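Local coordinates for intracellular protease/amidase (Salmonella enterica subsp. enterica serovar Typhimurium, PDB 4K2H), which binds zinc and, as a member of the DJ-1/PfpI family, may act as a peptidase or amidase, although its physiological role is not established, at residues V71-A83 against I105-G117. The protein carries 1 engineered substitution. Sequence-based numbering, arbitrary orientation.
Engineered in segment 105-117: Ala-106 (natural residue Cys).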
loop_
_atom_site.group_PDB
_atom_site.type_symbol
_atom_site.label_atom_id
_atom_site.label_comp_id
_atom_site.label_asym_id
_atom_site.label_seq_id
_atom_site.Cartn_x
_atom_site.Cartn_y
_atom_site.Cartn_z
ATOM N N VAL A 71 5.556 -13.458 5.080
ATOM C CA VAL A 71 4.884 -12.271 5.611
ATOM C C VAL A 71 3.455 -12.578 6.015
ATOM O O VAL A 71 2.674 -13.116 5.226
ATOM C CB VAL A 71 4.843 -11.158 4.560
ATOM C CG1 VAL A 71 4.119 -9.940 5.104
ATOM C CG2 VAL A 71 6.240 -10.795 4.137
ATOM N N LEU A 72 3.102 -12.199 7.233
ATOM C CA LEU A 72 1.739 -12.375 7.742
ATOM C C LEU A 72 1.111 -11.020 7.968
ATOM O O LEU A 72 1.359 -10.388 8.979
ATOM C CB LEU A 72 1.743 -13.192 9.027
ATOM C CG LEU A 72 2.412 -14.563 8.924
ATOM C CD1 LEU A 72 2.595 -15.108 10.329
ATOM C CD2 LEU A 72 1.571 -15.523 8.102
ATOM N N PRO A 73 0.341 -10.524 6.990
ATOM C CA PRO A 73 -0.343 -9.232 7.165
ATOM C C PRO A 73 -1.376 -9.275 8.278
ATOM O O PRO A 73 -1.738 -10.332 8.743
ATOM C CB PRO A 73 -1.023 -8.968 5.815
ATOM C CG PRO A 73 -0.743 -10.133 4.942
ATOM C CD PRO A 73 0.194 -11.090 5.638
ATOM N N GLY A 74 -1.826 -8.113 8.713
ATOM C CA GLY A 74 -2.874 -7.998 9.699
ATOM C C GLY A 74 -4.216 -7.830 9.038
ATOM O O GLY A 74 -4.501 -8.473 7.983
ATOM N N GLY A 75 -5.025 -6.949 9.634
ATOM C CA GLY A 75 -6.460 -6.857 9.370
ATOM C C GLY A 75 -7.259 -7.710 10.349
ATOM O O GLY A 75 -6.887 -8.857 10.614
ATOM N N PRO A 76 -8.354 -7.163 10.905
ATOM C CA PRO A 76 -9.036 -7.887 11.991
ATOM C C PRO A 76 -9.554 -9.249 11.564
ATOM O O PRO A 76 -9.245 -10.246 12.233
ATOM C CB PRO A 76 -10.188 -6.944 12.413
ATOM C CG PRO A 76 -10.214 -5.807 11.416
ATOM C CD PRO A 76 -8.902 -5.803 10.690
ATOM N N GLN A 77 -10.258 -9.319 10.431
ATOM C CA GLN A 77 -10.651 -10.619 9.891
ATOM C C GLN A 77 -9.493 -11.336 9.222
ATOM O O GLN A 77 -9.491 -12.543 9.165
ATOM C CB GLN A 77 -11.797 -10.522 8.893
ATOM C CG GLN A 77 -13.137 -10.251 9.552
ATOM C CD GLN A 77 -13.214 -8.841 10.033
ATOM O OE1 GLN A 77 -13.089 -7.906 9.244
ATOM N NE2 GLN A 77 -13.370 -8.664 11.337
ATOM N N GLY A 78 -8.552 -10.615 8.651
ATOM C CA GLY A 78 -7.462 -11.267 7.979
ATOM C C GLY A 78 -6.713 -12.142 8.967
ATOM O O GLY A 78 -6.454 -13.298 8.717
ATOM N N SER A 79 -6.372 -11.577 10.110
ATOM C CA SER A 79 -5.555 -12.313 11.043
ATOM C C SER A 79 -6.393 -13.420 11.731
ATOM O O SER A 79 -5.906 -14.529 11.898
ATOM C CB SER A 79 -4.824 -11.355 11.984
ATOM O OG SER A 79 -5.757 -10.617 12.714
ATOM N N ALA A 80 -7.673 -13.178 11.990
ATOM C CA ALA A 80 -8.557 -14.243 12.472
ATOM C C ALA A 80 -8.679 -15.376 11.459
ATOM O O ALA A 80 -8.692 -16.544 11.841
ATOM C CB ALA A 80 -9.956 -13.698 12.825
ATOM N N ASN A 81 -8.758 -15.051 10.172
ATOM C CA ASN A 81 -8.883 -16.092 9.163
ATOM C C ASN A 81 -7.546 -16.835 8.972
ATOM O O ASN A 81 -7.541 -18.046 8.761
ATOM C CB ASN A 81 -9.409 -15.538 7.837
ATOM C CG ASN A 81 -10.871 -15.108 7.911
ATOM O OD1 ASN A 81 -11.671 -15.696 8.627
ATOM N ND2 ASN A 81 -11.222 -14.076 7.150
ATOM N N LEU A 82 -6.418 -16.148 9.062
ATOM C CA LEU A 82 -5.127 -16.889 9.085
ATOM C C LEU A 82 -5.088 -17.872 10.244
ATOM O O LEU A 82 -4.736 -19.032 10.057
ATOM C CB LEU A 82 -3.921 -15.942 9.198
ATOM C CG LEU A 82 -3.610 -15.111 7.961
ATOM C CD1 LEU A 82 -2.551 -14.068 8.236
ATOM C CD2 LEU A 82 -3.183 -15.982 6.803
ATOM N N ALA A 83 -5.470 -17.404 11.434
ATOM C CA ALA A 83 -5.348 -18.195 12.676
ATOM C C ALA A 83 -6.257 -19.435 12.680
ATOM O O ALA A 83 -5.914 -20.478 13.263
ATOM C CB ALA A 83 -5.627 -17.325 13.900
ATOM N N ILE A 105 2.893 -8.575 10.845
ATOM C CA ILE A 105 2.674 -7.184 11.077
ATOM C C ILE A 105 1.331 -6.918 11.731
ATOM O O ILE A 105 0.316 -7.613 11.483
ATOM C CB ILE A 105 2.869 -6.370 9.785
ATOM C CG1 ILE A 105 2.399 -4.926 9.983
ATOM C CG2 ILE A 105 2.133 -6.959 8.610
ATOM C CD1 ILE A 105 3.327 -3.912 9.347
ATOM N N ALA A 106 1.328 -5.906 12.590
ATOM C CA ALA A 106 0.087 -5.371 13.183
ATOM C C ALA A 106 -0.592 -6.433 14.058
ATOM O O ALA A 106 0.050 -6.934 14.960
ATOM C CB ALA A 106 -0.847 -4.819 12.107
ATOM N N SER A 107 -1.855 -6.786 13.825
ATOM C CA SER A 107 -2.512 -7.766 14.696
ATOM C C SER A 107 -1.941 -9.194 14.629
ATOM O O SER A 107 -2.190 -9.983 15.535
ATOM C CB SER A 107 -4.040 -7.786 14.472
ATOM O OG SER A 107 -4.396 -8.444 13.269
ATOM N N ALA A 108 -1.168 -9.516 13.586
ATOM C CA ALA A 108 -0.877 -10.905 13.206
ATOM C C ALA A 108 0.026 -11.666 14.184
ATOM O O ALA A 108 -0.113 -12.876 14.335
ATOM C CB ALA A 108 -0.267 -10.950 11.814
ATOM N N ALA A 109 0.935 -10.966 14.854
ATOM C CA ALA A 109 1.751 -11.634 15.876
ATOM C C ALA A 109 0.894 -12.122 17.057
ATOM O O ALA A 109 1.087 -13.232 17.568
ATOM C CB ALA A 109 2.871 -10.726 16.355
ATOM N N ALA A 110 -0.050 -11.311 17.503
ATOM C CA ALA A 110 -0.902 -11.726 18.605
ATOM C C ALA A 110 -1.899 -12.789 18.132
ATOM O O ALA A 110 -1.999 -13.871 18.722
ATOM C CB ALA A 110 -1.635 -10.527 19.173
ATOM N N ARG A 111 -2.609 -12.481 17.048
ATOM C CA ARG A 111 -3.739 -13.305 16.575
ATOM C C ARG A 111 -3.356 -14.586 15.899
ATOM O O ARG A 111 -4.137 -15.520 15.934
ATOM C CB ARG A 111 -4.625 -12.544 15.590
ATOM C CG ARG A 111 -5.302 -11.325 16.158
ATOM C CD ARG A 111 -6.464 -11.675 17.063
ATOM N NE ARG A 111 -7.247 -10.472 17.318
ATOM C CZ ARG A 111 -8.068 -9.901 16.436
ATOM N NH1 ARG A 111 -8.276 -10.428 15.220
ATOM N NH2 ARG A 111 -8.705 -8.787 16.782
ATOM N N VAL A 112 -2.202 -14.644 15.250
ATOM C CA VAL A 112 -1.838 -15.851 14.537
ATOM C C VAL A 112 -0.815 -16.656 15.341
ATOM O O VAL A 112 -1.002 -17.854 15.581
ATOM C CB VAL A 112 -1.320 -15.562 13.096
ATOM C CG1 VAL A 112 -1.140 -16.858 12.334
ATOM C CG2 VAL A 112 -2.278 -14.666 12.320
ATOM N N LEU A 113 0.264 -16.018 15.766
ATOM C CA LEU A 113 1.319 -16.757 16.457
ATOM C C LEU A 113 1.003 -16.885 17.952
ATOM O O LEU A 113 1.036 -17.983 18.499
ATOM C CB LEU A 113 2.673 -16.086 16.250
ATOM C CG LEU A 113 3.011 -15.795 14.797
ATOM C CD1 LEU A 113 4.412 -15.249 14.665
ATOM C CD2 LEU A 113 2.826 -17.044 13.954
ATOM N N GLY A 114 0.698 -15.763 18.600
ATOM C CA GLY A 114 0.465 -15.747 20.049
ATOM C C GLY A 114 -0.774 -16.538 20.441
ATOM O O GLY A 114 -0.739 -17.365 21.352
ATOM N N ALA A 115 -1.865 -16.310 19.725
ATOM C CA ALA A 115 -3.110 -17.057 19.965
ATOM C C ALA A 115 -2.981 -18.574 19.760
ATOM O O ALA A 115 -3.935 -19.297 20.010
ATOM C CB ALA A 115 -4.230 -16.510 19.091
ATOM N N HIS A 116 -1.833 -19.048 19.282
ATOM C CA HIS A 116 -1.594 -20.472 19.119
ATOM C C HIS A 116 -0.413 -20.966 19.913
ATOM O O HIS A 116 -0.041 -22.144 19.816
ATOM C CB HIS A 116 -1.393 -20.785 17.646
ATOM C CG HIS A 116 -2.673 -20.967 16.920
ATOM N ND1 HIS A 116 -3.617 -21.878 17.325
ATOM C CD2 HIS A 116 -3.196 -20.334 15.846
ATOM C CE1 HIS A 116 -4.668 -21.809 16.524
ATOM N NE2 HIS A 116 -4.436 -20.881 15.616
ATOM N N GLY A 117 0.186 -20.069 20.697
ATOM C CA GLY A 117 1.333 -20.410 21.523
ATOM C C GLY A 117 2.597 -20.648 20.725
ATOM O O GLY A 117 3.408 -21.460 21.123
#
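Helix 76-83 and helix 108-114 run almost parallel, their axes 8.2 Å apart and inclined by 15°, while at the ends of the adjacent parallel strands Ile-105 N donates a hydrogen bond to Leu-72 O (3.0 Å). Near the N-terminal ends of the helices, the hydroxyls of Ser-79 and Ser-107 are hydrogen-bonded, OG to OG, at 2.6 Å. In both serines the oxygen sits between the backbone N and the carbonyl carbon, and Gly-75 O, at the N-cap position, is a possible alternative acceptor 3.0 Å from Ser-79 OG. Arg-111 bends at its second torsion (chi2 -75°), passing its CG and guanidinium by the hydroxyl of Ser-79; NH1 gives a weak hydrogen bond to Pro-76 O in the guanidinium plane. On the strand side of the serine pair, Ala-108 sets its methyl against the carbonyl oxygens of Leu-72 and Pro-73. Further along, CG2 of Val-112 reaches CB of Leu-82 at 3.8 Å, and the methyl of Ala-83 lies against Arg-111 O. His-116 closes the far end: NE2 donates to Ala-83 O, which lies close to the ring plane (2.8 Å, 163°). Residues 105-108 form a type II' turn whose second residue, with positive phi, is Ala-106, an engineered substitution for the natural cysteine; this strand-to-helix bend corresponds to the nucleophile elbow seen in the DJ-1 superfamily. The zinc ligand Glu-16 lies beside Gly-75. Polar links and the apolar contacts between them thus hold the two segments together at both ends, with the buried serine pair joining the elbow directly to the first turn of helix 76-83.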